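Local coordinates for protein YohF (Salmonella typhimurium, PDB 6WON) that probably acts as an oxidoreductase of the short-chain dehydrogenase/reductase family, perhaps an acetoin dehydrogenase, at residues Gly69-Ala72 against Ile73-Leu76; Ile109-Val112 against Asp113-Ala117; Ala121-Ala124 against Ala125-Ile129; Leu171-Ile174 against Glu175-Ile178; Ala220-Val223 against Ala224-Cys227. All blocks are in the same frame, centred on the assembly; numbering follows the deposited sequence.

Contact 1 (Gly69-Ala72 against Ile73-Leu76); sequences GAQA and IEHL
Gln-71 and Glu-74 run side by side and point the same way, with the amide plane of one turned 25° from the carboxylate plane of the other. The touch between them is made low on the glutamate: Gln-71 OE1 comes to 3.9 Å from Glu-74 CB. Both chains bend at the second torsion. The carboxylate itself leads away from Gln-71, and its polar partners lie elsewhere: OE1 takes a hydrogen bond with His-127 on helix 103-131 and OE2 one with Gln-78 a turn further on.

His-75 leans back over the preceding turn because CG lies beside its own backbone N (chi1 -59°). That torsion brings CD2 to 3.2 Å from Gln-71 O, an oblique approach, while NE2 stands 4.1 Å from Gln-71 CB. Gln-71 O also receives the amide of His-75 at 3.1 Å from N, and a weak bond from Glu-74 N.

Ile-73 sits close against Ala-70, its CB 3.3 Å from Ala-70 O; the same oxygen accepts from Ile-73 N at 3.0 Å, with the donor 50° out of the carbonyl plane. Leu-76 N to Ala-72 O, 3.0 Å, is by contrast an ordinary i to i+4 bond. The change from an i to i+3 bond to i to i+4 bonds marks a 3-10 turn winding into the first alpha-helical turn of helix 71-80, one of the helices flanking the parallel sheet of this Rossmann fold.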
loop_
_atom_site.group_PDB
_atom_site.type_symbol
_atom_site.label_atom_id
_atom_site.label_comp_id
_atom_site.label_asym_id
_atom_site.label_seq_id
_atom_site.Cartn_x
_atom_site.Cartn_y
_atom_site.Cartn_z
ATOM N N GLY B 69 -31.471 -14.154 4.150
ATOM C CA GLY B 69 -31.634 -13.543 2.838
ATOM C C GLY B 69 -30.662 -14.066 1.801
ATOM O O GLY B 69 -30.950 -14.043 0.601
ATOM N N ALA B 70 -29.499 -14.542 2.239
ATOM C CA ALA B 70 -28.514 -15.032 1.289
ATOM C C ALA B 70 -28.880 -16.397 0.717
ATOM O O ALA B 70 -28.232 -16.833 -0.245
ATOM C CB ALA B 70 -27.130 -15.076 1.949
ATOM N N GLN B 71 -29.909 -17.065 1.258
ATOM C CA GLN B 71 -30.304 -18.367 0.725
ATOM C C GLN B 71 -30.745 -18.276 -0.735
ATOM O O GLN B 71 -30.640 -19.262 -1.480
ATOM C CB GLN B 71 -31.409 -18.974 1.585
ATOM C CG GLN B 71 -30.898 -19.652 2.854
ATOM C CD GLN B 71 -29.784 -20.647 2.563
ATOM O OE1 GLN B 71 -30.003 -21.676 1.907
ATOM N NE2 GLN B 71 -28.579 -20.338 3.037
ATOM N N ALA B 72 -31.213 -17.103 -1.172
ATOM C CA ALA B 72 -31.589 -16.941 -2.575
ATOM C C ALA B 72 -30.426 -17.260 -3.518
ATOM O O ALA B 72 -30.644 -17.668 -4.668
ATOM C CB ALA B 72 -32.109 -15.521 -2.807
ATOM N N ILE B 73 -29.187 -17.089 -3.060
ATOM C CA ILE B 73 -28.047 -17.505 -3.876
ATOM C C ILE B 73 -28.051 -19.016 -4.075
ATOM O O ILE B 73 -27.804 -19.513 -5.182
ATOM C CB ILE B 73 -26.736 -17.027 -3.235
ATOM C CG1 ILE B 73 -26.720 -15.496 -3.150
ATOM C CG2 ILE B 73 -25.540 -17.542 -4.035
ATOM C CD1 ILE B 73 -26.609 -14.800 -4.489
ATOM N N GLU B 74 -28.323 -19.771 -3.008
ATOM C CA GLU B 74 -28.381 -21.225 -3.125
ATOM C C GLU B 74 -29.507 -21.658 -4.056
ATOM O O GLU B 74 -29.354 -22.621 -4.821
ATOM C CB GLU B 74 -28.543 -21.855 -1.740
ATOM C CG GLU B 74 -28.792 -23.360 -1.750
ATOM C CD GLU B 74 -27.594 -24.158 -2.244
ATOM O OE1 GLU B 74 -26.466 -23.617 -2.271
ATOM O OE2 GLU B 74 -27.783 -25.339 -2.610
ATOM N N HIS B 75 -30.636 -20.941 -4.033
ATOM C CA HIS B 75 -31.738 -21.299 -4.925
ATOM C C HIS B 75 -31.386 -21.021 -6.382
ATOM O O HIS B 75 -31.718 -21.816 -7.271
ATOM C CB HIS B 75 -33.004 -20.544 -4.535
ATOM C CG HIS B 75 -33.450 -20.801 -3.131
ATOM N ND1 HIS B 75 -33.694 -22.069 -2.648
ATOM C CD2 HIS B 75 -33.695 -19.953 -2.103
ATOM C CE1 HIS B 75 -34.069 -21.991 -1.384
ATOM N NE2 HIS B 75 -34.079 -20.718 -1.028
ATOM N N LEU B 76 -30.729 -19.890 -6.644
ATOM C CA LEU B 76 -30.307 -19.569 -8.005
ATOM C C LEU B 76 -29.320 -20.608 -8.527
ATOM O O LEU B 76 -29.472 -21.123 -9.642
ATOM C CB LEU B 76 -29.696 -18.167 -8.035
ATOM C CG LEU B 76 -29.380 -17.533 -9.393
ATOM C CD1 LEU B 76 -30.588 -17.579 -10.314
ATOM C CD2 LEU B 76 -28.896 -16.083 -9.205
#

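Contact 2 (Ile109-Val112 against Asp113-Ala117); sequences IFTV and DVDGA
Phe-110 O accepts two backbone amides, Val-114 N at 3.0 Å and Asp-115 N at 2.9 Å, the second almost straight with an N-H...O angle of 176°. Asp-113 N still bonds to Ile-109 O in the usual i to i+4 way, whereas Gly-116 N reaches back five residues to Thr-111 O. The shift from four to five residues is the signature of a pi-type turn, here set inside helix 103-131, the long helix of the Rossmann-type SDR fold that carries part of the subunit interface. Val-114 phi, at -145°, records how far the backbone departs from alpha geometry.

Water completes the polar set. One molecule donates to Thr-111 OG1 and to Asp-115 OD2, bridging two side chains that do not bond directly. A second water takes the amide of Ala-117 and donates to Val-112 O at 2.7 Å, thus linking the backbone across the widened turn.

Beyond the two segments, Thr-111 OG1 is also hydrogen-bonded to Arg-107 O of the same chain, Asp-115 OD2 makes a salt bridge with the Arg-107 side chain, and OD1 a hydrogen bond with Trp-106 NE1 of the second subunit.

Apolar contact is made by Phe-110 and Val-114, lying alongside each other with CD2 obliquely 3.7 Å from CG1. Val-114 CG1 stands between its own backbone N and carbonyl carbon (chi1 71°), which directs it at the ring. Ile-109 CG2 lies alongside Asp-113, 3.5 Å from OD2, and Phe-110 meets Phe-110 of the second subunit.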
loop_
_atom_site.group_PDB
_atom_site.type_symbol
_atom_site.label_atom_id
_atom_site.label_comp_id
_atom_site.label_asym_id
_atom_site.label_seq_id
_atom_site.Cartn_x
_atom_site.Cartn_y
_atom_site.Cartn_z
ATOM N N ILE B 109 -24.850 -0.714 7.180
ATOM C CA ILE B 109 -23.880 -0.597 6.091
ATOM C C ILE B 109 -22.978 -1.829 6.031
ATOM O O ILE B 109 -22.712 -2.370 4.948
ATOM C CB ILE B 109 -23.073 0.709 6.243
ATOM C CG1 ILE B 109 -23.983 1.905 5.937
ATOM C CG2 ILE B 109 -21.855 0.696 5.341
ATOM C CD1 ILE B 109 -23.659 3.165 6.745
ATOM N N PHE B 110 -22.518 -2.319 7.186
ATOM C CA PHE B 110 -21.707 -3.539 7.166
ATOM C C PHE B 110 -22.519 -4.734 6.673
ATOM O O PHE B 110 -21.990 -5.599 5.960
ATOM C CB PHE B 110 -21.117 -3.814 8.545
ATOM C CG PHE B 110 -19.775 -3.160 8.758
ATOM C CD1 PHE B 110 -19.691 -1.809 9.043
ATOM C CD2 PHE B 110 -18.608 -3.892 8.649
ATOM C CE1 PHE B 110 -18.448 -1.194 9.219
ATOM C CE2 PHE B 110 -17.366 -3.295 8.841
ATOM C CZ PHE B 110 -17.288 -1.940 9.118
ATOM N N THR B 111 -23.809 -4.774 7.017
ATOM C CA THR B 111 -24.676 -5.868 6.582
ATOM C C THR B 111 -24.699 -5.982 5.060
ATOM O O THR B 111 -24.451 -7.059 4.504
ATOM C CB THR B 111 -26.079 -5.657 7.146
ATOM O OG1 THR B 111 -26.023 -5.771 8.569
ATOM C CG2 THR B 111 -27.090 -6.704 6.590
ATOM N N VAL B 112 -24.945 -4.864 4.366
ATOM C CA VAL B 112 -25.076 -4.904 2.912
ATOM C C VAL B 112 -23.718 -4.912 2.206
ATOM O O VAL B 112 -23.598 -5.453 1.094
ATOM C CB VAL B 112 -25.943 -3.729 2.420
ATOM C CG1 VAL B 112 -27.374 -3.863 2.927
ATOM C CG2 VAL B 112 -25.349 -2.409 2.855
ATOM N N ASP B 113 -22.680 -4.333 2.809
ATOM C CA ASP B 113 -21.444 -4.108 2.072
ATOM C C ASP B 113 -20.344 -5.120 2.364
ATOM O O ASP B 113 -19.357 -5.147 1.620
ATOM C CB ASP B 113 -20.919 -2.697 2.336
ATOM C CG ASP B 113 -21.793 -1.635 1.693
ATOM O OD1 ASP B 113 -22.633 -1.989 0.840
ATOM O OD2 ASP B 113 -21.655 -0.451 2.040
ATOM N N VAL B 114 -20.461 -5.946 3.407
ATOM C CA VAL B 114 -19.462 -7.000 3.562
ATOM C C VAL B 114 -20.046 -8.289 4.135
ATOM O O VAL B 114 -19.599 -9.377 3.753
ATOM C CB VAL B 114 -18.249 -6.514 4.386
ATOM C CG1 VAL B 114 -18.602 -6.317 5.862
ATOM C CG2 VAL B 114 -17.055 -7.480 4.209
ATOM N N ASP B 115 -21.056 -8.198 5.023
ATOM C CA ASP B 115 -21.654 -9.421 5.575
ATOM C C ASP B 115 -22.331 -10.232 4.478
ATOM O O ASP B 115 -22.204 -11.461 4.434
ATOM C CB ASP B 115 -22.681 -9.112 6.685
ATOM C CG ASP B 115 -22.056 -8.505 7.965
ATOM O OD1 ASP B 115 -20.816 -8.498 8.115
ATOM O OD2 ASP B 115 -22.830 -7.998 8.819
ATOM N N GLY B 116 -23.062 -9.563 3.585
ATOM C CA GLY B 116 -23.717 -10.274 2.503
ATOM C C GLY B 116 -22.727 -10.936 1.569
ATOM O O GLY B 116 -22.861 -12.119 1.237
ATOM N N ALA B 117 -21.705 -10.185 1.146
ATOM C CA ALA B 117 -20.674 -10.740 0.275
ATOM C C ALA B 117 -19.993 -11.938 0.919
ATOM O O ALA B 117 -19.662 -12.912 0.235
ATOM C CB ALA B 117 -19.635 -9.665 -0.067
HETATM O O HOH W 1 -25.400 -8.283 9.520
HETATM O O HOH W 2 -21.739 -7.398 0.598
#

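Contact 3 (Ala121-Ala124 against Ala125-Ile129); sequences AQIA and ARHMI
Ala-125 N to Ala-121 O, at 2.8 Å, is the shortest of the i to i+4 bonds that wind this part of helix 103-131. Arg-126 N to Gln-122 O and Met-128 N to Ala-124 O follow at 2.9 and 3.0 Å, while His-127 N to Ile-123 O is weak.

The side chains of Gln-122 and Arg-126 run alongside each other, both extended, with amide and guanidinium planes 45° apart. Gln-122 CB lies over the centre of one guanidinium face, 4.0 Å above its plane. Their polar ends point at another chain: Gln-122 NE2 bonds to Phe-98 O and Met-101 O of the second subunit, and Arg-126 NH2 to Ile-99 O there.

His-127 turns the edge of its ring to the preceding turn, CD2 lying 3.2 Å from Ile-123 O near the ring plane. Its CG beside the backbone N (chi1 -78°) sets up that approach. Further out, Ala-124 CB meets Met-128 CE at 4.4 Å.

Ile-123 and His-127 face helix 71-80, where His-127 NE2 bonds to Glu-74; Ala-121 and Ala-125 pack on helix 153-173, and Met-128 on strand 178-185.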
loop_
_atom_site.group_PDB
_atom_site.type_symbol
_atom_site.label_atom_id
_atom_site.label_comp_id
_atom_site.label_asym_id
_atom_site.label_seq_id
_atom_site.Cartn_x
_atom_site.Cartn_y
_atom_site.Cartn_z
ATOM N N ALA B 121 -20.356 -15.514 -0.835
ATOM C CA ALA B 121 -19.091 -16.147 -1.191
ATOM C C ALA B 121 -18.987 -17.566 -0.633
ATOM O O ALA B 121 -18.532 -18.482 -1.333
ATOM C CB ALA B 121 -17.926 -15.287 -0.699
ATOM N N GLN B 122 -19.403 -17.768 0.621
ATOM C CA GLN B 122 -19.368 -19.103 1.218
ATOM C C GLN B 122 -20.187 -20.081 0.394
ATOM O O GLN B 122 -19.730 -21.183 0.058
ATOM C CB GLN B 122 -19.924 -19.062 2.643
ATOM C CG GLN B 122 -18.971 -18.645 3.729
ATOM C CD GLN B 122 -19.606 -18.793 5.108
ATOM O OE1 GLN B 122 -20.728 -18.333 5.335
ATOM N NE2 GLN B 122 -18.901 -19.452 6.025
ATOM N N ILE B 123 -21.415 -19.688 0.070
ATOM C CA ILE B 123 -22.322 -20.576 -0.645
ATOM C C ILE B 123 -21.747 -20.936 -2.005
ATOM O O ILE B 123 -21.741 -22.107 -2.400
ATOM C CB ILE B 123 -23.709 -19.925 -0.762
ATOM C CG1 ILE B 123 -24.372 -19.897 0.621
ATOM C CG2 ILE B 123 -24.559 -20.664 -1.797
ATOM C CD1 ILE B 123 -25.567 -18.977 0.700
ATOM N N ALA B 124 -21.240 -19.938 -2.738
ATOM C CA ALA B 124 -20.691 -20.224 -4.057
ATOM C C ALA B 124 -19.443 -21.093 -3.949
ATOM O O ALA B 124 -19.260 -22.028 -4.740
ATOM C CB ALA B 124 -20.383 -18.921 -4.808
ATOM N N ALA B 125 -18.590 -20.813 -2.961
ATOM C CA ALA B 125 -17.346 -21.564 -2.814
ATOM C C ALA B 125 -17.618 -23.026 -2.458
ATOM O O ALA B 125 -16.927 -23.930 -2.952
ATOM C CB ALA B 125 -16.464 -20.898 -1.758
ATOM N N ARG B 126 -18.635 -23.280 -1.631
ATOM C CA ARG B 126 -19.014 -24.662 -1.330
ATOM C C ARG B 126 -19.369 -25.429 -2.597
ATOM O O ARG B 126 -19.002 -26.601 -2.747
ATOM C CB ARG B 126 -20.190 -24.697 -0.347
ATOM C CG ARG B 126 -19.801 -24.516 1.112
ATOM C CD ARG B 126 -21.002 -24.080 1.960
ATOM N NE ARG B 126 -20.599 -23.501 3.245
ATOM C CZ ARG B 126 -21.347 -22.670 3.974
ATOM N NH1 ARG B 126 -22.555 -22.293 3.557
ATOM N NH2 ARG B 126 -20.879 -22.205 5.128
ATOM N N HIS B 127 -20.090 -24.791 -3.522
ATOM C CA HIS B 127 -20.443 -25.482 -4.758
ATOM C C HIS B 127 -19.219 -25.679 -5.639
ATOM O O HIS B 127 -19.068 -26.729 -6.275
ATOM C CB HIS B 127 -21.530 -24.718 -5.509
ATOM C CG HIS B 127 -22.900 -24.913 -4.939
ATOM N ND1 HIS B 127 -23.770 -25.878 -5.407
ATOM C CD2 HIS B 127 -23.540 -24.287 -3.922
ATOM C CE1 HIS B 127 -24.891 -25.833 -4.707
ATOM N NE2 HIS B 127 -24.781 -24.872 -3.804
ATOM N N MET B 128 -18.339 -24.675 -5.693
ATOM C CA MET B 128 -17.141 -24.780 -6.520
ATOM C C MET B 128 -16.244 -25.911 -6.043
ATOM O O MET B 128 -15.654 -26.634 -6.856
ATOM C CB MET B 128 -16.369 -23.460 -6.498
ATOM C CG MET B 128 -17.066 -22.321 -7.230
ATOM S SD MET B 128 -16.241 -20.776 -6.863
ATOM C CE MET B 128 -17.228 -19.625 -7.837
ATOM N N ILE B 129 -16.118 -26.067 -4.725
ATOM C CA ILE B 129 -15.304 -27.146 -4.180
ATOM C C ILE B 129 -15.910 -28.489 -4.542
ATOM O O ILE B 129 -15.223 -29.380 -5.060
ATOM C CB ILE B 129 -15.159 -26.988 -2.659
ATOM C CG1 ILE B 129 -14.291 -25.766 -2.345
ATOM C CG2 ILE B 129 -14.603 -28.270 -2.056
ATOM C CD1 ILE B 129 -14.427 -25.282 -0.912
#

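Contact 4 (Leu171-Ile174 against Glu175-Ile178); sequences LELI and EHHI
A Schellman motif closes the C-terminal end of helix 153-173 and leads to strand 178-185, one of the alpha-to-beta connections of the Rossmann fold. Its outer, six-to-one bond runs from Ile-178 N to Leu-173 O and is weak at 3.3 Å; its inner, five-to-two bond runs from His-177 N to Ile-174 O at 2.8 Å. His-177 has the positive phi (58°) that the motif requires, a left-handed backbone conformation that redirects the chain into the strand. Leu-173 O also accepts His-176 N at 3.0 Å, with the donor 54° out of the carbonyl plane.

A water accepts from Glu-175 N and donates to Leu-171 O, with a weak bond to Glu-172 O, so it bridges carbonyls of the last helical turn to the first amide of the segment 175-178.

Leu-173 and Ile-178 meet across the turn with their side chains at a slant, CB to CB 3.7 Å. Within the turn, Glu-175 CG lies over one face of the His-176 ring.

Leu-173 rests on Ala-125, and His-176 and Ile-178 on Ile-129, all of helix 103-131; His-177 shares backbone hydrogen bonds with Gly-135, where strand 135-140 begins beside strand 178-185.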
loop_
_atom_site.group_PDB
_atom_site.type_symbol
_atom_site.label_atom_id
_atom_site.label_comp_id
_atom_site.label_asym_id
_atom_site.label_seq_id
_atom_site.Cartn_x
_atom_site.Cartn_y
_atom_site.Cartn_z
ATOM N N LEU B 171 -6.217 -16.939 -0.281
ATOM C CA LEU B 171 -5.273 -17.870 0.324
ATOM C C LEU B 171 -5.943 -19.192 0.680
ATOM O O LEU B 171 -5.373 -20.263 0.437
ATOM C CB LEU B 171 -4.647 -17.228 1.560
ATOM C CG LEU B 171 -3.172 -17.492 1.826
ATOM C CD1 LEU B 171 -2.320 -17.173 0.606
ATOM C CD2 LEU B 171 -2.736 -16.662 3.039
ATOM N N GLU B 172 -7.155 -19.140 1.262
ATOM C CA GLU B 172 -7.806 -20.355 1.752
ATOM C C GLU B 172 -8.446 -21.194 0.651
ATOM O O GLU B 172 -8.640 -22.398 0.849
ATOM C CB GLU B 172 -8.880 -20.023 2.803
ATOM C CG GLU B 172 -8.325 -19.880 4.218
ATOM C CD GLU B 172 -9.395 -19.798 5.318
ATOM O OE1 GLU B 172 -10.196 -20.743 5.499
ATOM O OE2 GLU B 172 -9.415 -18.771 6.013
ATOM N N LEU B 173 -8.791 -20.604 -0.493
ATOM C CA LEU B 173 -9.451 -21.353 -1.551
ATOM C C LEU B 173 -8.518 -21.727 -2.698
ATOM O O LEU B 173 -8.961 -22.390 -3.635
ATOM C CB LEU B 173 -10.648 -20.558 -2.090
ATOM C CG LEU B 173 -11.701 -20.179 -1.041
ATOM C CD1 LEU B 173 -12.762 -19.267 -1.636
ATOM C CD2 LEU B 173 -12.341 -21.432 -0.439
ATOM N N ILE B 174 -7.239 -21.344 -2.638
ATOM C CA ILE B 174 -6.343 -21.613 -3.760
ATOM C C ILE B 174 -6.204 -23.112 -3.999
ATOM O O ILE B 174 -6.104 -23.554 -5.149
ATOM C CB ILE B 174 -4.975 -20.920 -3.545
ATOM C CG1 ILE B 174 -4.168 -20.894 -4.851
ATOM C CG2 ILE B 174 -4.153 -21.582 -2.447
ATOM C CD1 ILE B 174 -4.873 -20.194 -5.989
ATOM N N GLU B 175 -6.255 -23.926 -2.940
ATOM C CA GLU B 175 -6.091 -25.362 -3.120
ATOM C C GLU B 175 -7.218 -25.969 -3.948
ATOM O O GLU B 175 -7.026 -27.035 -4.539
ATOM C CB GLU B 175 -5.998 -26.062 -1.763
ATOM C CG GLU B 175 -7.330 -26.175 -1.025
ATOM C CD GLU B 175 -7.308 -27.202 0.108
ATOM O OE1 GLU B 175 -7.168 -26.794 1.278
ATOM O OE2 GLU B 175 -7.442 -28.418 -0.175
ATOM N N HIS B 176 -8.380 -25.318 -4.012
ATOM C CA HIS B 176 -9.484 -25.775 -4.848
ATOM C C HIS B 176 -9.488 -25.108 -6.219
ATOM O O HIS B 176 -10.491 -25.191 -6.936
ATOM C CB HIS B 176 -10.817 -25.530 -4.143
ATOM C CG HIS B 176 -10.843 -25.997 -2.720
ATOM N ND1 HIS B 176 -10.758 -27.326 -2.372
ATOM C CD2 HIS B 176 -10.939 -25.307 -1.556
ATOM C CE1 HIS B 176 -10.805 -27.438 -1.055
ATOM N NE2 HIS B 176 -10.922 -26.228 -0.536
ATOM N N HIS B 177 -8.393 -24.446 -6.590
ATOM C CA HIS B 177 -8.289 -23.744 -7.865
ATOM C C HIS B 177 -9.380 -22.680 -8.000
ATOM O O HIS B 177 -9.930 -22.453 -9.083
ATOM C CB HIS B 177 -8.307 -24.729 -9.031
ATOM C CG HIS B 177 -7.288 -25.818 -8.894
ATOM N ND1 HIS B 177 -5.946 -25.616 -9.149
ATOM C CD2 HIS B 177 -7.406 -27.108 -8.493
ATOM C CE1 HIS B 177 -5.284 -26.739 -8.927
ATOM N NE2 HIS B 177 -6.146 -27.661 -8.532
ATOM N N ILE B 178 -9.684 -22.021 -6.882
ATOM C CA ILE B 178 -10.579 -20.869 -6.847
ATOM C C ILE B 178 -9.719 -19.615 -6.711
ATOM O O ILE B 178 -8.998 -19.446 -5.719
ATOM C CB ILE B 178 -11.588 -20.974 -5.689
ATOM C CG1 ILE B 178 -12.508 -22.188 -5.880
ATOM C CG2 ILE B 178 -12.416 -19.701 -5.590
ATOM C CD1 ILE B 178 -13.253 -22.614 -4.614
HETATM O O HOH W 3 -6.147 -23.157 -0.157
#

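Contact 5 (Ala220-Val223 against Ala224-Cys227); sequences ASLV and AWLC
Ala-224 N to Ala-220 O is the shortest sound polar bond, 2.8 Å with an N-H...O angle of 166°. Leu-226 N to Leu-222 O, 2.9 Å, repeats it, and Trp-225 N to Ser-221 O is a little longer at 3.1 Å. The series fades at the end of helix 216-226: Cys-227 N bonds only weakly to Val-223 O, at 3.2 Å and 132°, and makes a further bond to Ala-224 O, three residues back. A change from i to i+4 towards i to i+3 bonding is how the last turn tightens as the helix gives way to loop.

Among the side chains, Leu-222 and Trp-225 cross at a slant, Leu-222 CD1 standing 4.1 Å from Trp-225 CE3 in an oblique approach to the indole. CG anti to the backbone N in both residues (Trp-225 chi1 177°) carries the leucine methyl and the indole to this meeting. Leu-222 also touches Leu-226, CG to CD1 4.5 Å, while Ala-224 CB lies 3.5 Å from Ala-220 O.

The polar ends of Ser-221 and Trp-225 serve the assembly: Ser-221 OG bonds to Trp-225 NE1 of the third subunit and Trp-225 NE1 to Ser-221 OG there, a reciprocal pair beside the meeting of the two Trp-225 rings.

Inward, Leu-222 and Leu-226 rest on strands 178-185 and 238-241, Val-223 reaches Ile-140 of strand 135-140, and Ala-220, Val-223 and Ala-224 pack against helix 15-27.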
loop_
_atom_site.group_PDB
_atom_site.type_symbol
_atom_site.label_atom_id
_atom_site.label_comp_id
_atom_site.label_asym_id
_atom_site.label_seq_id
_atom_site.Cartn_x
_atom_site.Cartn_y
_atom_site.Cartn_z
ATOM N N ALA B 220 -16.857 -3.698 -16.068
ATOM C CA ALA B 220 -17.219 -5.030 -16.548
ATOM C C ALA B 220 -16.099 -5.661 -17.372
ATOM O O ALA B 220 -15.838 -6.863 -17.258
ATOM C CB ALA B 220 -18.513 -4.948 -17.360
ATOM N N SER B 221 -15.405 -4.863 -18.185
ATOM C CA SER B 221 -14.357 -5.420 -19.035
ATOM C C SER B 221 -13.277 -6.118 -18.213
ATOM O O SER B 221 -12.822 -7.214 -18.569
ATOM C CB SER B 221 -13.749 -4.317 -19.897
ATOM O OG SER B 221 -12.759 -4.858 -20.755
ATOM N N LEU B 222 -12.863 -5.511 -17.100
ATOM C CA LEU B 222 -11.848 -6.143 -16.266
ATOM C C LEU B 222 -12.406 -7.368 -15.557
ATOM O O LEU B 222 -11.735 -8.405 -15.469
ATOM C CB LEU B 222 -11.302 -5.150 -15.245
ATOM C CG LEU B 222 -10.212 -5.759 -14.355
ATOM C CD1 LEU B 222 -9.017 -6.200 -15.213
ATOM C CD2 LEU B 222 -9.757 -4.795 -13.240
ATOM N N VAL B 223 -13.628 -7.262 -15.030
ATOM C CA VAL B 223 -14.277 -8.415 -14.410
ATOM C C VAL B 223 -14.321 -9.589 -15.384
ATOM O O VAL B 223 -14.029 -10.736 -15.012
ATOM C CB VAL B 223 -15.686 -8.035 -13.919
ATOM C CG1 VAL B 223 -16.449 -9.292 -13.508
ATOM C CG2 VAL B 223 -15.604 -7.040 -12.743
ATOM N N ALA B 224 -14.675 -9.321 -16.648
ATOM C CA ALA B 224 -14.661 -10.379 -17.663
ATOM C C ALA B 224 -13.269 -10.982 -17.829
ATOM O O ALA B 224 -13.129 -12.205 -17.925
ATOM C CB ALA B 224 -15.145 -9.849 -19.011
ATOM N N TRP B 225 -12.232 -10.141 -17.895
ATOM C CA TRP B 225 -10.884 -10.679 -18.052
ATOM C C TRP B 225 -10.524 -11.602 -16.893
ATOM O O TRP B 225 -9.940 -12.670 -17.104
ATOM C CB TRP B 225 -9.846 -9.558 -18.178
ATOM C CG TRP B 225 -8.455 -10.146 -18.276
ATOM C CD1 TRP B 225 -7.863 -10.680 -19.396
ATOM C CD2 TRP B 225 -7.511 -10.321 -17.207
ATOM N NE1 TRP B 225 -6.609 -11.143 -19.089
ATOM C CE2 TRP B 225 -6.373 -10.949 -17.754
ATOM C CE3 TRP B 225 -7.519 -10.006 -15.844
ATOM C CZ2 TRP B 225 -5.254 -11.260 -16.989
ATOM C CZ3 TRP B 225 -6.400 -10.317 -15.085
ATOM C CH2 TRP B 225 -5.285 -10.937 -15.660
ATOM N N LEU B 226 -10.885 -11.218 -15.665
ATOM C CA LEU B 226 -10.620 -12.049 -14.493
ATOM C C LEU B 226 -11.335 -13.395 -14.550
ATOM O O LEU B 226 -10.919 -14.336 -13.864
ATOM C CB LEU B 226 -11.028 -11.304 -13.228
ATOM C CG LEU B 226 -10.087 -10.163 -12.816
ATOM C CD1 LEU B 226 -10.706 -9.331 -11.723
ATOM C CD2 LEU B 226 -8.732 -10.711 -12.361
ATOM N N CYS B 227 -12.400 -13.510 -15.338
ATOM C CA CYS B 227 -13.080 -14.786 -15.524
ATOM C C CYS B 227 -12.539 -15.577 -16.705
ATOM O O CYS B 227 -13.034 -16.678 -16.972
ATOM C CB CYS B 227 -14.591 -14.565 -15.703
ATOM S SG CYS B 227 -15.348 -13.738 -14.296
#

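In the fold
Each contact joins adjoining segments, so none encloses an intervening loop; along the chain the five stand in series, without nesting or crossing. Contact 1 lies where a 3-10 turn runs into helix 71-80. Contacts 2 and 3 both belong to helix 103-131, their centres 18 Å apart, and both reach the second subunit. Contact 3 links its neighbours: it touches contact 1 through Glu-74 and His-127, and contact 4 through Ile-129 against His-176 and Met-128 against Ile-178. Contact 4 hands the chain from helix 153-173 to strand 178-185 and touches the second and third subunits. Contact 5, on helix 216-226, lies across the chain's centre from contact 2 and also meets the third subunit.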